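Local coordinates for protein D-hydantoinase (Ralstonia pickettii, PDB 1NFG) that probably catalyses the stereospecific opening of D-hydantoin derivatives by hydrolysing their cyclic amide bond, using two zinc ions in each subunit, at residues K106-A111 / Y119-I124; A76-A81 / G438-E443; E342-V347 / V391-E396. One frame throughout, in Å; residues are numbered along the deposited sequence.

How the interactions relate
Three contacts of an amidohydrolase barrel show helices joined to strands over very different sequence spans. From the N terminus, helix 73-82 supplies the first half of interaction 2, whose partner comes only near the C terminus. Within that long span, interaction 1 closes a short local loop, bringing helix 100-111 onto strand 118-124 of the barrel. Interaction 3 follows in series, joining helix 343-352 to strand 390-400. Strand 439-440 then completes interaction 2, so both shorter loops nest within its loop and none cross. The centres of interactions 2 and 3 lie about 15 Å apart, whereas those of interactions 1 and 3 are about 27 Å apart.

Interaction 1 of 3, residues K106-A111 / Y119-I124; sequences KWDGMA and YGYHII
Y121, A111 and W107 carry the contact between helix 106-111 and strand 119-124, consecutive elements of a beta-alpha-beta unit of the amidohydrolase TIM barrel. The segments run nearly antiparallel, their axes 10.8 Å apart, and aromatic side chains fill the layer between them. Y121 has the largest buried surface. Its ring receives the W107 side chain over one face, CB of W107 standing 4.1 Å from the ring centroid in a CH-pi contact. The indole then presents its edge to the phenol in a T-shaped pair, the planes 85° apart, with W107 CD1 reaching Y121 CE1 at 3.5 Å. Beyond this edge, NE1 of W107 is hydrogen-bonded to D90 on strand 85-93, which ties the indole to the preceding strand of the unit as well. W107 is also close to the zinc site, its side chain about 7 Å from that of H59, a zinc ligand.

A111 contributes one methyl group, and Y119 receives it. CB of A111 sits over the ring face of Y119, 3.7 Å from the centroid. The Y119 ring comes from the crowded position between backbone N and carbonyl carbon (chi1 59°), and F73 of helix 73-82 meets it edge-to-face.

The polar ends meet at D108, which is partly exposed. The hydroxyl of Y121 donates to D108 OD1, which thereby fixes the outer end of the ring. D108 OD1 also accepts from a water molecule that reaches Y119 OH at 2.7 Å, so the two phenols on the strand are linked through one carboxylate oxygen. Y121 OH meets that oxygen from above the carboxylate plane, about 40° out of it, with Y121 OH 2.8 Å from D108 OD1.

Interaction 2 of 3, residues A76-A81 / G438-E443; sequences ATVAAA and GSYVGE
V78 lays both methyl groups against the phenol ring of Y440, and the rotamers of the two residues explain how. In V78, CG1 is anti to the backbone N (chi1 167°) while CG2 is anti to the carbonyl carbon, a setting in which the two branches reach different parts of the ring. CG1 comes down over the face at the inner end, 3.8 Å from Y440 CG, and makes a CH-pi contact 4.1 Å from the ring centroid. CG2 reaches farther out, 4.1 Å from Y440 CE2. Y440 meets these branches from an extended side chain: its CG is anti to the backbone N (chi1 -178°), and the two side chains cross at about a right angle. A chi2 of 62° turns one ring face to V78 CG1 and the other to G442 N.

Helix 73-82 belongs to the TIM barrel of the amidohydrolase fold, whereas strand 439-440 pairs with strand 432-436 in the chain's C-terminal part, so the tyrosine joins the barrel to its flanking strands. Beyond V441, the backbone N of G442 lies 3.3 Å above the plane of the Y440 ring, over its centre.

A81, one helical turn after V78, extends the apolar surface more loosely, its CB 4.5 Å from Y440 CE1 and also touching I434 and V435. A116 touches the tyrosine from a neighbouring loop.

Interaction 3 of 3, residues E342-V347 / V391-E396; sequences ERLMMV and VLWDPE
W393 reaches from segment 391-396 to L344 and M345 of segment 342-347, and its path can be followed atom by atom. From CB, which points toward the helix, the chain is extended: CG is anti to the backbone N (chi1 -155°), and the indole plane stands nearly perpendicular to the plane through CA, CB and CG (chi2 -84°). The five-membered ring spans the gap without touching the two helical residues, and contact begins at the far rim of the six-membered ring. CZ3 meets L344, at 3.7 Å from CB and 3.9 Å from CD1. CH2, the outermost atom, comes between the two residues, 3.6 Å from L344 CB and equally close to the backbone N of M345, which lies at the ring edge near its plane. On the other flank, CZ2 lies 3.9 Å from M345 CA and 4.0 Å from M345 CG.

The strand is part of the beta structure flanking the amidohydrolase TIM barrel, with strands 48-58 and 419-429 as its antiparallel neighbours; the helix packs on helix 358-372, where V365 touches L344. The buried indole thus bridges strand and helix. Around it, the rings of F50 and Y348 meet the indole, and P424 touches both W393 and M345.

The two helical residues offer different atoms. L344, its CG beside the backbone N (chi1 -67°), gives CB and CD1, while its other methyl, CD2, lies over a face of the R343 guanidinium group. M345 gives CG; SD and CE then lie progressively farther from the ring. Past W393 the strand turns a corner, where D394 forms an Asx turn: E396 N donates to D394 OD1 at 3.0 Å, and A397 N is also hydrogen-bonded to that oxygen.

Interaction 1 of 3, residues K106-A111 / Y119-I124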
ATOM      1  N   LYS A 106      19.163 -33.540 -25.216  1.00 20.68           N
ATOM      2  CA  LYS A 106      17.854 -34.005 -25.654  1.00 22.17           C
ATOM      3  C   LYS A 106      17.142 -32.917 -26.451  1.00 23.56           C
ATOM      4  O   LYS A 106      16.483 -33.195 -27.463  1.00 23.91           O
ATOM      5  CB  LYS A 106      17.003 -34.395 -24.449  1.00 21.95           C
ATOM      6  CG  LYS A 106      15.619 -34.889 -24.814  1.00 23.07           C
ATOM      7  CD  LYS A 106      14.882 -35.368 -23.579  1.00 27.51           C
ATOM      8  CE  LYS A 106      13.528 -35.969 -23.929  1.00 30.60           C
ATOM      9  NZ  LYS A 106      12.908 -36.641 -22.742  1.00 32.05           N
ATOM     10  N   TRP A 107      17.279 -31.674 -25.991  1.00 23.77           N
ATOM     11  CA  TRP A 107      16.648 -30.554 -26.669  1.00 24.32           C
ATOM     12  C   TRP A 107      17.278 -30.359 -28.040  1.00 22.59           C
ATOM     13  O   TRP A 107      16.562 -30.227 -29.039  1.00 21.16           O
ATOM     14  CB  TRP A 107      16.732 -29.277 -25.809  1.00 26.53           C
ATOM     15  CG  TRP A 107      15.364 -28.805 -25.403  1.00 26.62           C
ATOM     16  CD1 TRP A 107      14.695 -27.717 -25.886  1.00 28.30           C
ATOM     17  CD2 TRP A 107      14.426 -29.513 -24.580  1.00 27.86           C
ATOM     18  NE1 TRP A 107      13.399 -27.711 -25.432  1.00 26.72           N
ATOM     19  CE2 TRP A 107      13.205 -28.804 -24.630  1.00 27.30           C
ATOM     20  CE3 TRP A 107      14.496 -30.685 -23.813  1.00 27.76           C
ATOM     21  CZ2 TRP A 107      12.060 -29.229 -23.946  1.00 27.37           C
ATOM     22  CZ3 TRP A 107      13.356 -31.109 -23.134  1.00 26.81           C
ATOM     23  CH2 TRP A 107      12.155 -30.380 -23.207  1.00 26.91           C
ATOM     24  N   ASP A 108      18.608 -30.360 -28.097  1.00 21.29           N
ATOM     25  CA  ASP A 108      19.288 -30.221 -29.378  1.00 22.30           C
ATOM     26  C   ASP A 108      18.737 -31.269 -30.350  1.00 23.45           C
ATOM     27  O   ASP A 108      18.533 -30.991 -31.535  1.00 24.92           O
ATOM     28  CB  ASP A 108      20.792 -30.414 -29.222  1.00 21.16           C
ATOM     29  CG  ASP A 108      21.455 -29.257 -28.505  1.00 26.59           C
ATOM     30  OD1 ASP A 108      21.038 -28.094 -28.735  1.00 28.12           O
ATOM     31  OD2 ASP A 108      22.406 -29.504 -27.724  1.00 27.56           O
ATOM     32  N   GLY A 109      18.482 -32.472 -29.848  1.00 22.07           N
ATOM     33  CA  GLY A 109      17.951 -33.506 -30.708  1.00 21.63           C
ATOM     34  C   GLY A 109      16.638 -33.074 -31.321  1.00 22.90           C
ATOM     35  O   GLY A 109      16.376 -33.322 -32.497  1.00 23.08           O
ATOM     36  N   MET A 110      15.805 -32.414 -30.526  1.00 24.70           N
ATOM     37  CA  MET A 110      14.505 -31.959 -31.006  1.00 25.67           C
ATOM     38  C   MET A 110      14.565 -30.723 -31.906  1.00 25.44           C
ATOM     39  O   MET A 110      13.814 -30.622 -32.877  1.00 24.59           O
ATOM     40  CB  MET A 110      13.594 -31.656 -29.821  1.00 28.09           C
ATOM     41  CG  MET A 110      13.237 -32.858 -28.971  1.00 30.46           C
ATOM     42  SD  MET A 110      12.343 -32.359 -27.471  1.00 34.37           S
ATOM     43  CE  MET A 110      13.719 -32.130 -26.406  1.00 31.18           C
ATOM     44  N   ALA A 111      15.449 -29.785 -31.581  1.00 24.19           N
ATOM     45  CA  ALA A 111      15.559 -28.550 -32.349  1.00 24.61           C
ATOM     46  C   ALA A 111      16.463 -28.638 -33.578  1.00 25.14           C
ATOM     47  O   ALA A 111      16.049 -28.279 -34.688  1.00 24.21           O
ATOM     48  CB  ALA A 111      16.036 -27.424 -31.438  1.00 25.16           C
ATOM     49  N   TYR A 119      16.381 -20.109 -32.141  1.00 23.33           N
ATOM     50  CA  TYR A 119      15.937 -20.453 -30.794  1.00 22.90           C
ATOM     51  C   TYR A 119      17.059 -20.513 -29.764  1.00 22.13           C
ATOM     52  O   TYR A 119      18.213 -20.793 -30.096  1.00 22.04           O
ATOM     53  CB  TYR A 119      15.231 -21.808 -30.834  1.00 25.05           C
ATOM     54  CG  TYR A 119      16.124 -22.914 -31.352  1.00 28.02           C
ATOM     55  CD1 TYR A 119      17.051 -23.540 -30.519  1.00 28.54           C
ATOM     56  CD2 TYR A 119      16.113 -23.266 -32.704  1.00 29.61           C
ATOM     57  CE1 TYR A 119      17.954 -24.483 -31.019  1.00 30.39           C
ATOM     58  CE2 TYR A 119      17.011 -24.207 -33.216  1.00 30.33           C
ATOM     59  CZ  TYR A 119      17.929 -24.807 -32.368  1.00 30.94           C
ATOM     60  OH  TYR A 119      18.830 -25.714 -32.878  1.00 31.51           O
ATOM     61  N   GLY A 120      16.693 -20.243 -28.513  1.00 21.07           N
ATOM     62  CA  GLY A 120      17.629 -20.290 -27.401  1.00 19.48           C
ATOM     63  C   GLY A 120      16.976 -21.185 -26.362  1.00 18.61           C
ATOM     64  O   GLY A 120      15.851 -21.644 -26.588  1.00 16.42           O
ATOM     65  N   TYR A 121      17.644 -21.453 -25.241  1.00 19.02           N
ATOM     66  CA  TYR A 121      17.041 -22.311 -24.216  1.00 20.50           C
ATOM     67  C   TYR A 121      17.049 -21.716 -22.823  1.00 20.86           C
ATOM     68  O   TYR A 121      17.968 -20.991 -22.449  1.00 20.96           O
ATOM     69  CB  TYR A 121      17.771 -23.659 -24.062  1.00 20.92           C
ATOM     70  CG  TYR A 121      17.921 -24.555 -25.274  1.00 22.69           C
ATOM     71  CD1 TYR A 121      16.916 -24.661 -26.238  1.00 21.70           C
ATOM     72  CD2 TYR A 121      19.063 -25.349 -25.418  1.00 22.41           C
ATOM     73  CE1 TYR A 121      17.051 -25.539 -27.318  1.00 23.64           C
ATOM     74  CE2 TYR A 121      19.207 -26.228 -26.489  1.00 22.85           C
ATOM     75  CZ  TYR A 121      18.205 -26.318 -27.435  1.00 23.59           C
ATOM     76  OH  TYR A 121      18.370 -27.170 -28.505  1.00 24.37           O
ATOM     77  N   HIS A 122      16.014 -22.043 -22.058  1.00 21.24           N
ATOM     78  CA  HIS A 122      15.944 -21.664 -20.650  1.00 22.27           C
ATOM     79  C   HIS A 122      16.120 -23.053 -20.057  1.00 23.51           C
ATOM     80  O   HIS A 122      15.668 -24.039 -20.653  1.00 23.62           O
ATOM     81  CB  HIS A 122      14.560 -21.179 -20.224  1.00 21.25           C
ATOM     82  CG  HIS A 122      14.126 -19.906 -20.868  1.00 19.72           C
ATOM     83  ND1 HIS A 122      14.822 -18.726 -20.724  1.00 17.31           N
ATOM     84  CD2 HIS A 122      13.033 -19.617 -21.611  1.00 17.14           C
ATOM     85  CE1 HIS A 122      14.172 -17.761 -21.349  1.00 19.81           C
ATOM     86  NE2 HIS A 122      13.083 -18.276 -21.894  1.00 20.06           N
ATOM     87  N   ILE A 123      16.760 -23.165 -18.903  1.00 23.71           N
ATOM     88  CA  ILE A 123      16.907 -24.488 -18.328  1.00 23.55           C
ATOM     89  C   ILE A 123      16.018 -24.663 -17.094  1.00 24.13           C
ATOM     90  O   ILE A 123      16.117 -23.895 -16.133  1.00 25.23           O
ATOM     91  CB  ILE A 123      18.383 -24.783 -17.964  1.00 22.32           C
ATOM     92  CG1 ILE A 123      18.510 -26.228 -17.467  1.00 21.74           C
ATOM     93  CG2 ILE A 123      18.878 -23.783 -16.925  1.00 21.69           C
ATOM     94  CD1 ILE A 123      17.908 -27.264 -18.424  1.00 17.44           C
ATOM     95  N   ILE A 124      15.133 -25.658 -17.139  1.00 22.86           N
ATOM     96  CA  ILE A 124      14.254 -25.940 -16.011  1.00 22.08           C
ATOM     97  C   ILE A 124      14.938 -26.920 -15.070  1.00 23.59           C
ATOM     98  O   ILE A 124      15.367 -27.993 -15.489  1.00 24.82           O
ATOM     99  CB  ILE A 124      12.936 -26.598 -16.435  1.00 20.36           C
ATOM    100  CG1 ILE A 124      12.075 -25.617 -17.222  1.00 19.64           C
ATOM    101  CG2 ILE A 124      12.189 -27.070 -15.203  1.00 20.41           C
ATOM    102  CD1 ILE A 124      10.701 -26.145 -17.545  1.00 16.87           C
TER
HETATM  103  O   HOH W   1      20.232 -27.590 -31.490  1.00 26.00           O

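Interaction 2 of 3, residues A76-A81 / G438-E443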
ATOM      1  N   ALA A  76       5.705 -26.075 -34.413  1.00 27.09           N
ATOM      2  CA  ALA A  76       5.532 -24.831 -33.673  1.00 26.09           C
ATOM      3  C   ALA A  76       6.287 -23.667 -34.306  1.00 25.13           C
ATOM      4  O   ALA A  76       5.699 -22.612 -34.557  1.00 24.34           O
ATOM      5  CB  ALA A  76       5.971 -25.015 -32.217  1.00 25.45           C
ATOM      6  N   THR A  77       7.583 -23.857 -34.562  1.00 24.02           N
ATOM      7  CA  THR A  77       8.400 -22.805 -35.163  1.00 22.00           C
ATOM      8  C   THR A  77       7.836 -22.339 -36.498  1.00 21.37           C
ATOM      9  O   THR A  77       7.991 -21.179 -36.866  1.00 21.81           O
ATOM     10  CB  THR A  77       9.858 -23.253 -35.376  1.00 21.34           C
ATOM     11  OG1 THR A  77       9.878 -24.506 -36.068  1.00 20.88           O
ATOM     12  CG2 THR A  77      10.576 -23.384 -34.039  1.00 19.67           C
ATOM     13  N   VAL A  78       7.181 -23.230 -37.229  1.00 19.63           N
ATOM     14  CA  VAL A  78       6.602 -22.824 -38.497  1.00 21.15           C
ATOM     15  C   VAL A  78       5.445 -21.877 -38.209  1.00 22.08           C
ATOM     16  O   VAL A  78       5.297 -20.848 -38.875  1.00 23.07           O
ATOM     17  CB  VAL A  78       6.097 -24.044 -39.322  1.00 21.82           C
ATOM     18  CG1 VAL A  78       5.218 -23.582 -40.491  1.00 18.22           C
ATOM     19  CG2 VAL A  78       7.292 -24.820 -39.861  1.00 20.12           C
ATOM     20  N   ALA A  79       4.631 -22.222 -37.213  1.00 21.92           N
ATOM     21  CA  ALA A  79       3.498 -21.386 -36.833  1.00 21.78           C
ATOM     22  C   ALA A  79       4.031 -20.046 -36.323  1.00 22.36           C
ATOM     23  O   ALA A  79       3.489 -18.982 -36.633  1.00 21.77           O
ATOM     24  CB  ALA A  79       2.678 -22.073 -35.753  1.00 20.66           C
ATOM     25  N   ALA A  80       5.110 -20.105 -35.552  1.00 21.95           N
ATOM     26  CA  ALA A  80       5.716 -18.900 -35.016  1.00 22.91           C
ATOM     27  C   ALA A  80       6.067 -17.945 -36.158  1.00 24.31           C
ATOM     28  O   ALA A  80       5.741 -16.756 -36.109  1.00 26.24           O
ATOM     29  CB  ALA A  80       6.966 -19.254 -34.220  1.00 20.88           C
ATOM     30  N   ALA A  81       6.725 -18.470 -37.186  1.00 23.83           N
ATOM     31  CA  ALA A  81       7.130 -17.661 -38.330  1.00 22.75           C
ATOM     32  C   ALA A  81       5.927 -17.029 -39.006  1.00 22.35           C
ATOM     33  O   ALA A  81       5.933 -15.839 -39.317  1.00 20.45           O
ATOM     34  CB  ALA A  81       7.894 -18.515 -39.329  1.00 23.12           C
ATOM     35  N   GLY A 438       2.010 -14.575 -46.613  1.00 30.69           N
ATOM     36  CA  GLY A 438       1.169 -15.537 -45.921  1.00 30.47           C
ATOM     37  C   GLY A 438       1.472 -17.015 -46.079  1.00 31.41           C
ATOM     38  O   GLY A 438       0.868 -17.843 -45.390  1.00 31.87           O
ATOM     39  N   SER A 439       2.394 -17.364 -46.973  1.00 31.04           N
ATOM     40  CA  SER A 439       2.727 -18.772 -47.178  1.00 29.65           C
ATOM     41  C   SER A 439       4.103 -19.124 -46.655  1.00 27.63           C
ATOM     42  O   SER A 439       5.089 -18.469 -46.988  1.00 27.41           O
ATOM     43  CB  SER A 439       2.652 -19.132 -48.661  1.00 30.47           C
ATOM     44  OG  SER A 439       1.344 -18.916 -49.163  1.00 33.90           O
ATOM     45  N   TYR A 440       4.170 -20.158 -45.826  1.00 26.23           N
ATOM     46  CA  TYR A 440       5.455 -20.572 -45.301  1.00 25.48           C
ATOM     47  C   TYR A 440       6.285 -21.086 -46.475  1.00 26.24           C
ATOM     48  O   TYR A 440       5.847 -21.963 -47.219  1.00 26.53           O
ATOM     49  CB  TYR A 440       5.309 -21.686 -44.263  1.00 21.98           C
ATOM     50  CG  TYR A 440       6.655 -22.069 -43.707  1.00 19.87           C
ATOM     51  CD1 TYR A 440       7.419 -21.138 -43.012  1.00 18.46           C
ATOM     52  CD2 TYR A 440       7.218 -23.317 -43.966  1.00 19.26           C
ATOM     53  CE1 TYR A 440       8.711 -21.428 -42.595  1.00 19.08           C
ATOM     54  CE2 TYR A 440       8.522 -23.620 -43.548  1.00 18.74           C
ATOM     55  CZ  TYR A 440       9.260 -22.666 -42.865  1.00 18.53           C
ATOM     56  OH  TYR A 440      10.547 -22.928 -42.451  1.00 19.83           O
ATOM     57  N   VAL A 441       7.482 -20.539 -46.641  1.00 26.06           N
ATOM     58  CA  VAL A 441       8.346 -20.952 -47.737  1.00 26.75           C
ATOM     59  C   VAL A 441       9.778 -21.185 -47.272  1.00 28.67           C
ATOM     60  O   VAL A 441      10.722 -21.015 -48.046  1.00 30.51           O
ATOM     61  CB  VAL A 441       8.351 -19.894 -48.867  1.00 26.16           C
ATOM     62  CG1 VAL A 441       6.948 -19.750 -49.442  1.00 23.33           C
ATOM     63  CG2 VAL A 441       8.861 -18.546 -48.331  1.00 24.23           C
ATOM     64  N   GLY A 442       9.932 -21.577 -46.009  1.00 29.03           N
ATOM     65  CA  GLY A 442      11.254 -21.824 -45.463  1.00 28.54           C
ATOM     66  C   GLY A 442      11.579 -23.302 -45.362  1.00 29.73           C
ATOM     67  O   GLY A 442      10.840 -24.151 -45.867  1.00 28.62           O
ATOM     68  N   GLU A 443      12.690 -23.601 -44.699  1.00 31.10           N
ATOM     69  CA  GLU A 443      13.163 -24.968 -44.505  1.00 34.25           C
ATOM     70  C   GLU A 443      13.357 -25.222 -43.011  1.00 34.12           C
ATOM     71  O   GLU A 443      13.856 -24.354 -42.290  1.00 34.41           O
ATOM     72  CB  GLU A 443      14.516 -25.153 -45.194  1.00 38.29           C
ATOM     73  CG  GLU A 443      14.548 -24.758 -46.647  1.00 43.84           C
ATOM     74  CD  GLU A 443      14.362 -25.941 -47.563  1.00 48.12           C
ATOM     75  OE1 GLU A 443      13.347 -26.662 -47.412  1.00 48.98           O
ATOM     76  OE2 GLU A 443      15.238 -26.146 -48.435  1.00 52.20           O
TER

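Interaction 3 of 3, residues E342-V347 / V391-E396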
ATOM      1  N   GLU A 342      -0.449 -16.562 -32.754  1.00 23.38           N
ATOM      2  CA  GLU A 342      -1.332 -15.420 -32.579  1.00 23.03           C
ATOM      3  C   GLU A 342      -0.770 -14.274 -31.745  1.00 23.29           C
ATOM      4  O   GLU A 342      -1.267 -13.148 -31.832  1.00 23.21           O
ATOM      5  CB  GLU A 342      -2.655 -15.878 -31.956  1.00 22.44           C
ATOM      6  CG  GLU A 342      -3.375 -16.960 -32.743  1.00 22.11           C
ATOM      7  CD  GLU A 342      -3.014 -18.372 -32.302  1.00 21.94           C
ATOM      8  OE1 GLU A 342      -1.832 -18.633 -31.987  1.00 20.59           O
ATOM      9  OE2 GLU A 342      -3.922 -19.231 -32.288  1.00 22.00           O
ATOM     10  N   ARG A 343       0.273 -14.547 -30.963  1.00 22.78           N
ATOM     11  CA  ARG A 343       0.847 -13.533 -30.081  1.00 23.05           C
ATOM     12  C   ARG A 343       0.908 -12.106 -30.623  1.00 23.60           C
ATOM     13  O   ARG A 343       0.249 -11.218 -30.087  1.00 24.06           O
ATOM     14  CB  ARG A 343       2.243 -13.945 -29.591  1.00 21.59           C
ATOM     15  CG  ARG A 343       2.778 -13.007 -28.496  1.00 21.12           C
ATOM     16  CD  ARG A 343       4.161 -13.391 -27.979  1.00 17.90           C
ATOM     17  NE  ARG A 343       5.166 -13.399 -29.037  1.00 19.83           N
ATOM     18  CZ  ARG A 343       6.294 -12.699 -29.004  1.00 21.07           C
ATOM     19  NH1 ARG A 343       6.565 -11.927 -27.959  1.00 22.48           N
ATOM     20  NH2 ARG A 343       7.154 -12.769 -30.013  1.00 20.58           N
ATOM     21  N   LEU A 344       1.687 -11.876 -31.677  1.00 24.01           N
ATOM     22  CA  LEU A 344       1.813 -10.527 -32.224  1.00 23.22           C
ATOM     23  C   LEU A 344       0.494  -9.882 -32.626  1.00 24.14           C
ATOM     24  O   LEU A 344       0.200  -8.764 -32.204  1.00 25.98           O
ATOM     25  CB  LEU A 344       2.770 -10.502 -33.424  1.00 20.56           C
ATOM     26  CG  LEU A 344       4.265 -10.774 -33.221  1.00 17.96           C
ATOM     27  CD1 LEU A 344       5.052  -9.798 -34.055  1.00 16.86           C
ATOM     28  CD2 LEU A 344       4.659 -10.627 -31.775  1.00 17.80           C
ATOM     29  N   MET A 345      -0.303 -10.564 -33.438  1.00 24.01           N
ATOM     30  CA  MET A 345      -1.571  -9.983 -33.859  1.00 25.26           C
ATOM     31  C   MET A 345      -2.416  -9.559 -32.671  1.00 25.60           C
ATOM     32  O   MET A 345      -2.947  -8.448 -32.644  1.00 27.19           O
ATOM     33  CB  MET A 345      -2.364 -10.961 -34.724  1.00 25.57           C
ATOM     34  CG  MET A 345      -1.826 -11.114 -36.141  1.00 26.60           C
ATOM     35  SD  MET A 345      -2.862 -12.202 -37.140  1.00 28.22           S
ATOM     36  CE  MET A 345      -2.396 -13.808 -36.459  1.00 27.60           C
ATOM     37  N   MET A 346      -2.532 -10.444 -31.686  1.00 25.92           N
ATOM     38  CA  MET A 346      -3.315 -10.167 -30.489  1.00 24.51           C
ATOM     39  C   MET A 346      -2.781  -8.970 -29.697  1.00 24.30           C
ATOM     40  O   MET A 346      -3.544  -8.096 -29.294  1.00 25.40           O
ATOM     41  CB  MET A 346      -3.355 -11.411 -29.603  1.00 24.02           C
ATOM     42  CG  MET A 346      -4.155 -12.549 -30.197  1.00 24.23           C
ATOM     43  SD  MET A 346      -5.889 -12.101 -30.423  1.00 27.47           S
ATOM     44  CE  MET A 346      -5.854 -11.631 -32.041  1.00 28.96           C
ATOM     45  N   VAL A 347      -1.476  -8.926 -29.472  1.00 23.18           N
ATOM     46  CA  VAL A 347      -0.893  -7.815 -28.739  1.00 23.04           C
ATOM     47  C   VAL A 347      -1.054  -6.536 -29.554  1.00 26.02           C
ATOM     48  O   VAL A 347      -1.319  -5.465 -28.998  1.00 26.45           O
ATOM     49  CB  VAL A 347       0.607  -8.056 -28.453  1.00 22.04           C
ATOM     50  CG1 VAL A 347       1.253  -6.788 -27.906  1.00 18.78           C
ATOM     51  CG2 VAL A 347       0.766  -9.206 -27.461  1.00 19.69           C
ATOM     52  N   VAL A 391       9.565  -8.493 -40.041  1.00 25.97           N
ATOM     53  CA  VAL A 391       8.158  -8.793 -40.257  1.00 26.48           C
ATOM     54  C   VAL A 391       7.555  -7.614 -40.991  1.00 26.75           C
ATOM     55  O   VAL A 391       7.682  -6.473 -40.541  1.00 27.59           O
ATOM     56  CB  VAL A 391       7.373  -8.948 -38.943  1.00 26.30           C
ATOM     57  CG1 VAL A 391       5.935  -9.358 -39.246  1.00 24.09           C
ATOM     58  CG2 VAL A 391       8.045  -9.962 -38.053  1.00 28.23           C
ATOM     59  N   LEU A 392       6.916  -7.884 -42.124  1.00 26.85           N
ATOM     60  CA  LEU A 392       6.269  -6.837 -42.900  1.00 26.90           C
ATOM     61  C   LEU A 392       4.795  -6.898 -42.529  1.00 27.88           C
ATOM     62  O   LEU A 392       4.072  -7.821 -42.921  1.00 26.47           O
ATOM     63  CB  LEU A 392       6.486  -7.067 -44.395  1.00 26.59           C
ATOM     64  CG  LEU A 392       7.975  -7.098 -44.774  1.00 27.43           C
ATOM     65  CD1 LEU A 392       8.107  -7.084 -46.284  1.00 27.53           C
ATOM     66  CD2 LEU A 392       8.708  -5.897 -44.164  1.00 25.28           C
ATOM     67  N   TRP A 393       4.374  -5.901 -41.755  1.00 29.32           N
ATOM     68  CA  TRP A 393       3.018  -5.812 -41.228  1.00 30.03           C
ATOM     69  C   TRP A 393       2.065  -4.943 -42.042  1.00 31.03           C
ATOM     70  O   TRP A 393       2.411  -3.840 -42.463  1.00 32.03           O
ATOM     71  CB  TRP A 393       3.109  -5.291 -39.789  1.00 30.32           C
ATOM     72  CG  TRP A 393       1.966  -5.663 -38.892  1.00 32.46           C
ATOM     73  CD1 TRP A 393       0.766  -5.018 -38.770  1.00 32.72           C
ATOM     74  CD2 TRP A 393       1.914  -6.777 -37.993  1.00 32.99           C
ATOM     75  NE1 TRP A 393      -0.028  -5.662 -37.851  1.00 32.08           N
ATOM     76  CE2 TRP A 393       0.653  -6.746 -37.360  1.00 32.95           C
ATOM     77  CE3 TRP A 393       2.814  -7.801 -37.661  1.00 32.11           C
ATOM     78  CZ2 TRP A 393       0.268  -7.702 -36.412  1.00 32.56           C
ATOM     79  CZ3 TRP A 393       2.430  -8.748 -36.720  1.00 30.70           C
ATOM     80  CH2 TRP A 393       1.167  -8.691 -36.107  1.00 31.31           C
ATOM     81  N   ASP A 394       0.861  -5.458 -42.264  1.00 31.92           N
ATOM     82  CA  ASP A 394      -0.174  -4.732 -42.996  1.00 32.58           C
ATOM     83  C   ASP A 394      -1.157  -4.253 -41.936  1.00 32.60           C
ATOM     84  O   ASP A 394      -2.026  -5.009 -41.503  1.00 32.46           O
ATOM     85  CB  ASP A 394      -0.905  -5.660 -43.967  1.00 32.72           C
ATOM     86  CG  ASP A 394      -1.912  -4.920 -44.833  1.00 34.21           C
ATOM     87  OD1 ASP A 394      -2.484  -3.909 -44.367  1.00 31.28           O
ATOM     88  OD2 ASP A 394      -2.135  -5.363 -45.981  1.00 36.26           O
ATOM     89  N   PRO A 395      -1.034  -2.989 -41.504  1.00 32.88           N
ATOM     90  CA  PRO A 395      -1.922  -2.432 -40.480  1.00 32.77           C
ATOM     91  C   PRO A 395      -3.408  -2.374 -40.826  1.00 32.79           C
ATOM     92  O   PRO A 395      -4.244  -2.315 -39.928  1.00 34.36           O
ATOM     93  CB  PRO A 395      -1.327  -1.049 -40.232  1.00 31.90           C
ATOM     94  CG  PRO A 395      -0.789  -0.683 -41.571  1.00 31.68           C
ATOM     95  CD  PRO A 395      -0.108  -1.960 -42.007  1.00 32.69           C
ATOM     96  N   GLU A 396      -3.745  -2.403 -42.110  1.00 32.64           N
ATOM     97  CA  GLU A 396      -5.147  -2.327 -42.514  1.00 32.96           C
ATOM     98  C   GLU A 396      -5.815  -3.674 -42.725  1.00 33.08           C
ATOM     99  O   GLU A 396      -7.042  -3.780 -42.691  1.00 33.93           O
ATOM    100  CB  GLU A 396      -5.291  -1.505 -43.795  1.00 33.04           C
ATOM    101  CG  GLU A 396      -4.807  -0.077 -43.672  1.00 35.38           C
ATOM    102  CD  GLU A 396      -5.289   0.592 -42.397  1.00 37.66           C
ATOM    103  OE1 GLU A 396      -6.509   0.538 -42.110  1.00 37.44           O
ATOM    104  OE2 GLU A 396      -4.440   1.178 -41.685  1.00 38.23           O
TER